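Local structure of cytochrome C (Marichromatium purpuratum 984, 5LO9) at residues G104-L107 and A108-D112; I360-L363 and A364-A367. The protein probably oxidises thiosulfate to tetrathionate and perhaps catalyses the reverse, with electrons passing through covalently bound c-type hemes. All coordinates share one frame; numbering follows the deposited sequence.

Contact 1 (G104-L107 and A108-D112)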
loop_
_atom_site.group_PDB
_atom_site.type_symbol
_atom_site.label_atom_id
_atom_site.label_comp_id
_atom_site.label_asym_id
_atom_site.label_seq_id
_atom_site.Cartn_x
_atom_site.Cartn_y
_atom_site.Cartn_z
ATOM N N GLY A 104 -7.668 30.425 -16.305
ATOM C CA GLY A 104 -7.674 30.860 -14.934
ATOM C C GLY A 104 -8.075 29.761 -13.962
ATOM O O GLY A 104 -7.794 29.878 -12.759
ATOM N N ARG A 105 -8.763 28.713 -14.442
ATOM C CA ARG A 105 -9.247 27.662 -13.534
ATOM C C ARG A 105 -8.144 27.136 -12.607
ATOM O O ARG A 105 -8.384 26.898 -11.414
ATOM C CB ARG A 105 -9.869 26.515 -14.333
ATOM C CG ARG A 105 -10.317 25.294 -13.525
ATOM C CD ARG A 105 -11.115 24.338 -14.373
ATOM N NE ARG A 105 -11.763 23.305 -13.580
ATOM C CZ ARG A 105 -12.349 22.231 -14.113
ATOM N NH1 ARG A 105 -12.351 22.061 -15.440
ATOM N NH2 ARG A 105 -12.908 21.306 -13.329
ATOM N N ALA A 106 -6.930 26.946 -13.123
ATOM C CA ALA A 106 -5.914 26.337 -12.284
ATOM C C ALA A 106 -5.647 27.205 -11.073
ATOM O O ALA A 106 -5.699 26.729 -9.935
ATOM C CB ALA A 106 -4.643 26.080 -13.068
ATOM N N LEU A 107 -5.357 28.488 -11.303
ATOM C CA LEU A 107 -5.074 29.391 -10.187
ATOM C C LEU A 107 -6.303 29.582 -9.301
ATOM O O LEU A 107 -6.192 29.610 -8.070
ATOM C CB LEU A 107 -4.562 30.739 -10.718
ATOM C CG LEU A 107 -3.113 30.737 -11.226
ATOM C CD1 LEU A 107 -2.795 32.060 -11.920
ATOM C CD2 LEU A 107 -2.097 30.479 -10.118
ATOM N N ALA A 108 -7.486 29.693 -9.901
ATOM C CA ALA A 108 -8.672 29.991 -9.100
ATOM C C ALA A 108 -8.925 28.905 -8.081
ATOM O O ALA A 108 -9.321 29.199 -6.950
ATOM C CB ALA A 108 -9.909 30.177 -9.980
ATOM N N GLU A 109 -8.711 27.643 -8.465
ATOM C CA GLU A 109 -9.202 26.501 -7.701
ATOM C C GLU A 109 -8.116 25.706 -6.987
ATOM O O GLU A 109 -8.408 25.108 -5.938
ATOM C CB GLU A 109 -9.979 25.549 -8.627
ATOM C CG GLU A 109 -11.170 26.206 -9.410
ATOM C CD GLU A 109 -12.424 26.463 -8.540
ATOM O OE1 GLU A 109 -12.414 26.096 -7.309
ATOM O OE2 GLU A 109 -13.424 27.011 -9.115
ATOM N N THR A 110 -6.873 25.746 -7.490
ATOM C CA THR A 110 -5.724 25.058 -6.902
ATOM C C THR A 110 -4.488 25.934 -6.681
ATOM O O THR A 110 -3.505 25.437 -6.122
ATOM C CB THR A 110 -5.299 23.882 -7.803
ATOM O OG1 THR A 110 -4.694 24.364 -9.033
ATOM C CG2 THR A 110 -6.478 23.069 -8.125
ATOM N N GLY A 111 -4.468 27.184 -7.166
ATOM C CA GLY A 111 -3.362 28.101 -6.884
ATOM C C GLY A 111 -2.055 27.639 -7.504
ATOM O O GLY A 111 -2.031 26.886 -8.471
ATOM N N ASP A 112 -0.943 28.107 -6.900
ATOM C CA ASP A 112 0.406 27.702 -7.294
ATOM C C ASP A 112 1.296 27.705 -6.046
ATOM O O ASP A 112 2.100 28.609 -5.798
ATOM C CB ASP A 112 0.985 28.613 -8.375
ATOM C CG ASP A 112 2.373 28.157 -8.837
ATOM O OD1 ASP A 112 2.908 27.136 -8.293
ATOM O OD2 ASP A 112 2.915 28.810 -9.768
#
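Ala106 O is gripped twice by Thr110, one turn further along the helix. The hydroxyl OG1 of Thr110 donates to Ala106 O at 2.7 Å, and Thr110 N reaches the same Ala106 O at 2.9 Å. The two donors arrive from opposite faces of the carbonyl plane, the hydroxyl making a C=O...O angle of 129°. A chi1 of 71°, with OG1 between the backbone N and the carbonyl carbon of Thr110, brings the hydroxyl within reach of Ala106 O. Earlier in the helix the bonding is regular. Ala108 N lies 2.9 Å from Gly104 O with a C=O...N angle of 169°, and Glu109 N is 3.1 Å from Arg105 O.

After Thr110 the pattern fades: Gly111 N makes a weak bond to Leu107 O at 3.1 Å and another weak one to Ala106 O. Gly111 has a positive phi, a conformation that favours glycine, and is the first residue to leave helical backbone angles. Beyond it, CB of Asp112 packs against CD2 of Leu107 at 4.0 Å. On a different face, Arg105 NE and Glu109 OE2 stay 6.0 Å apart, too far for a salt bridge; OE2 instead bonds to the hydroxyl of Tyr185.

Asp112 is the N-cap of the following helix 113-116, its OD1 accepting from Glu115 N while OD2 forms a salt bridge with Arg116. Helix 176-187 covers Ala108 with Tyr185 and Phe186 and meets Leu107 with Glu178, while backbone bonding of Ala108 with Val122 ties helix 102-110 to helix 121-125, whose Cys121 and Cys124 carry a heme of this cytochrome c domain.

Contact 2 (I360-L363 and A364-A367); sequences IFWL and ATGA. With EDO (1,2-ethanediol), chain X.
Ala364, Thr365 and Trp362 carry most of this helix end, where i-to-i+3 bonding takes over as helix 351-363 finishes. Ala364 N donates to Phe361 O at 3.0 Å, with a weak bond to Ile360 O at 3.3 Å as remnant of the alpha-helical pattern. Its methyl CB rests 3.5 Å from Phe361 O.

Trp362 O has two donors, both from Thr365. Thr365 N lies 3.0 Å away but 57° out of the carbonyl plane of Trp362, so it misses the lone pairs; the hydroxyl OG1 of Thr365, at 2.6 Å from Trp362 O, lies in that plane and uses a lone pair. With chi1 at -60°, OG1 lies beside the backbone N of Thr365, which keeps both donors near Trp362 O. OG1 also accepts a bond at 3.0 Å from O1 of a bound ethanediol, probably from the crystallisation liquor, and that O1 reaches the edge of the Trp362 indole near CD1. A valine in place of Thr365 would probably leave Trp362 O without its in-plane donor and the diol without its acceptor.

The indole itself is held from elsewhere: NE1 donates to Ala251 O, and Pro247 and Pro253 pack against the ring. A type II turn follows, closed by Ala367 N to Ala364 O at 2.9 Å, with Gly366 at its positive-phi corner; Gly366 and Ala367 bond through their backbones to the second subunit. The chemistry is that of a helix C-terminus at which a threonine hydroxyl supplements the backbone donor at the carbonyl of a buried tryptophan, while the chain turns towards the subunit interface.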
loop_
_atom_site.group_PDB
_atom_site.type_symbol
_atom_site.label_atom_id
_atom_site.label_comp_id
_atom_site.label_asym_id
_atom_site.label_seq_id
_atom_site.Cartn_x
_atom_site.Cartn_y
_atom_site.Cartn_z
ATOM N N ILE A 360 -3.553 8.833 -2.828
ATOM C CA ILE A 360 -2.263 9.008 -2.180
ATOM C C ILE A 360 -1.177 8.280 -2.948
ATOM O O ILE A 360 -0.050 8.759 -3.054
ATOM C CB ILE A 360 -2.342 8.528 -0.733
ATOM C CG1 ILE A 360 -3.240 9.458 0.089
ATOM C CG2 ILE A 360 -0.981 8.468 -0.153
ATOM C CD1 ILE A 360 -3.757 8.843 1.419
ATOM N N PHE A 361 -1.484 7.088 -3.438
ATOM C CA PHE A 361 -0.545 6.320 -4.247
ATOM C C PHE A 361 -0.143 7.117 -5.464
ATOM O O PHE A 361 1.042 7.232 -5.789
ATOM C CB PHE A 361 -1.223 4.997 -4.655
ATOM C CG PHE A 361 -0.495 4.168 -5.719
ATOM C CD1 PHE A 361 -1.092 3.920 -6.949
ATOM C CD2 PHE A 361 0.726 3.561 -5.443
ATOM C CE1 PHE A 361 -0.453 3.131 -7.896
ATOM C CE2 PHE A 361 1.359 2.758 -6.392
ATOM C CZ PHE A 361 0.771 2.551 -7.620
ATOM N N TRP A 362 -1.124 7.693 -6.141
ATOM C CA TRP A 362 -0.831 8.457 -7.342
ATOM C C TRP A 362 0.086 9.651 -7.056
ATOM O O TRP A 362 1.067 9.871 -7.778
ATOM C CB TRP A 362 -2.134 8.911 -7.967
ATOM C CG TRP A 362 -1.939 9.861 -9.060
ATOM C CD1 TRP A 362 -1.365 9.607 -10.254
ATOM C CD2 TRP A 362 -2.347 11.231 -9.090
ATOM N NE1 TRP A 362 -1.385 10.728 -11.035
ATOM C CE2 TRP A 362 -1.989 11.738 -10.346
ATOM C CE3 TRP A 362 -2.978 12.068 -8.181
ATOM C CZ2 TRP A 362 -2.223 13.041 -10.713
ATOM C CZ3 TRP A 362 -3.218 13.352 -8.543
ATOM C CH2 TRP A 362 -2.834 13.837 -9.802
ATOM N N LEU A 363 -0.195 10.421 -5.989
ATOM C CA LEU A 363 0.666 11.565 -5.674
ATOM C C LEU A 363 2.110 11.148 -5.482
ATOM O O LEU A 363 3.019 11.964 -5.682
ATOM C CB LEU A 363 0.207 12.276 -4.418
ATOM C CG LEU A 363 -1.112 13.008 -4.486
ATOM C CD1 LEU A 363 -1.425 13.577 -3.135
ATOM C CD2 LEU A 363 -1.045 14.091 -5.556
ATOM N N ALA A 364 2.332 9.894 -5.091
ATOM C CA ALA A 364 3.646 9.361 -4.753
ATOM C C ALA A 364 4.371 8.736 -5.943
ATOM O O ALA A 364 5.436 8.118 -5.753
ATOM C CB ALA A 364 3.520 8.333 -3.651
ATOM N N THR A 365 3.817 8.871 -7.152
ATOM C CA THR A 365 4.444 8.324 -8.349
ATOM C C THR A 365 5.917 8.702 -8.437
ATOM O O THR A 365 6.281 9.888 -8.417
ATOM C CB THR A 365 3.721 8.821 -9.586
ATOM O OG1 THR A 365 2.346 8.431 -9.569
ATOM C CG2 THR A 365 4.336 8.182 -10.722
ATOM N N GLY A 366 6.755 7.685 -8.514
ATOM C CA GLY A 366 8.172 7.844 -8.662
ATOM C C GLY A 366 8.978 7.749 -7.386
ATOM O O GLY A 366 10.205 7.561 -7.458
ATOM N N ALA A 367 8.332 7.878 -6.227
ATOM C CA ALA A 367 9.047 7.950 -4.962
ATOM C C ALA A 367 9.543 6.574 -4.519
ATOM O O ALA A 367 8.909 5.551 -4.790
ATOM C CB ALA A 367 8.163 8.553 -3.885
HETATM C C1 EDO X . 0.134 5.947 -11.058
HETATM O O1 EDO X . 0.895 6.959 -11.761
HETATM C C2 EDO X . 0.569 4.570 -11.583
HETATM O O2 EDO X . -0.303 4.093 -12.624
#

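How the contacts relate
Both contacts lie at helix C-terminal ends, and in both a threonine hydroxyl joins its own backbone N in bonding to a carbonyl of the last turn, four residues back in contact 1 but three in contact 2. They share no helix: contact 1 lies at the C-terminal end of helix 102-110 and contact 2 at that of helix 351-363, with centres 22 Å apart and nearest atoms about 10 Å apart. Contact 1 is partly buried, with charged side chains on its outer face and no other chain touching it. Contact 2 is buried, with aromatic rings around it, and its turn meets the second subunit. Each also places an aliphatic side chain, Leu107 or Ile360, about 5 Å from a heme.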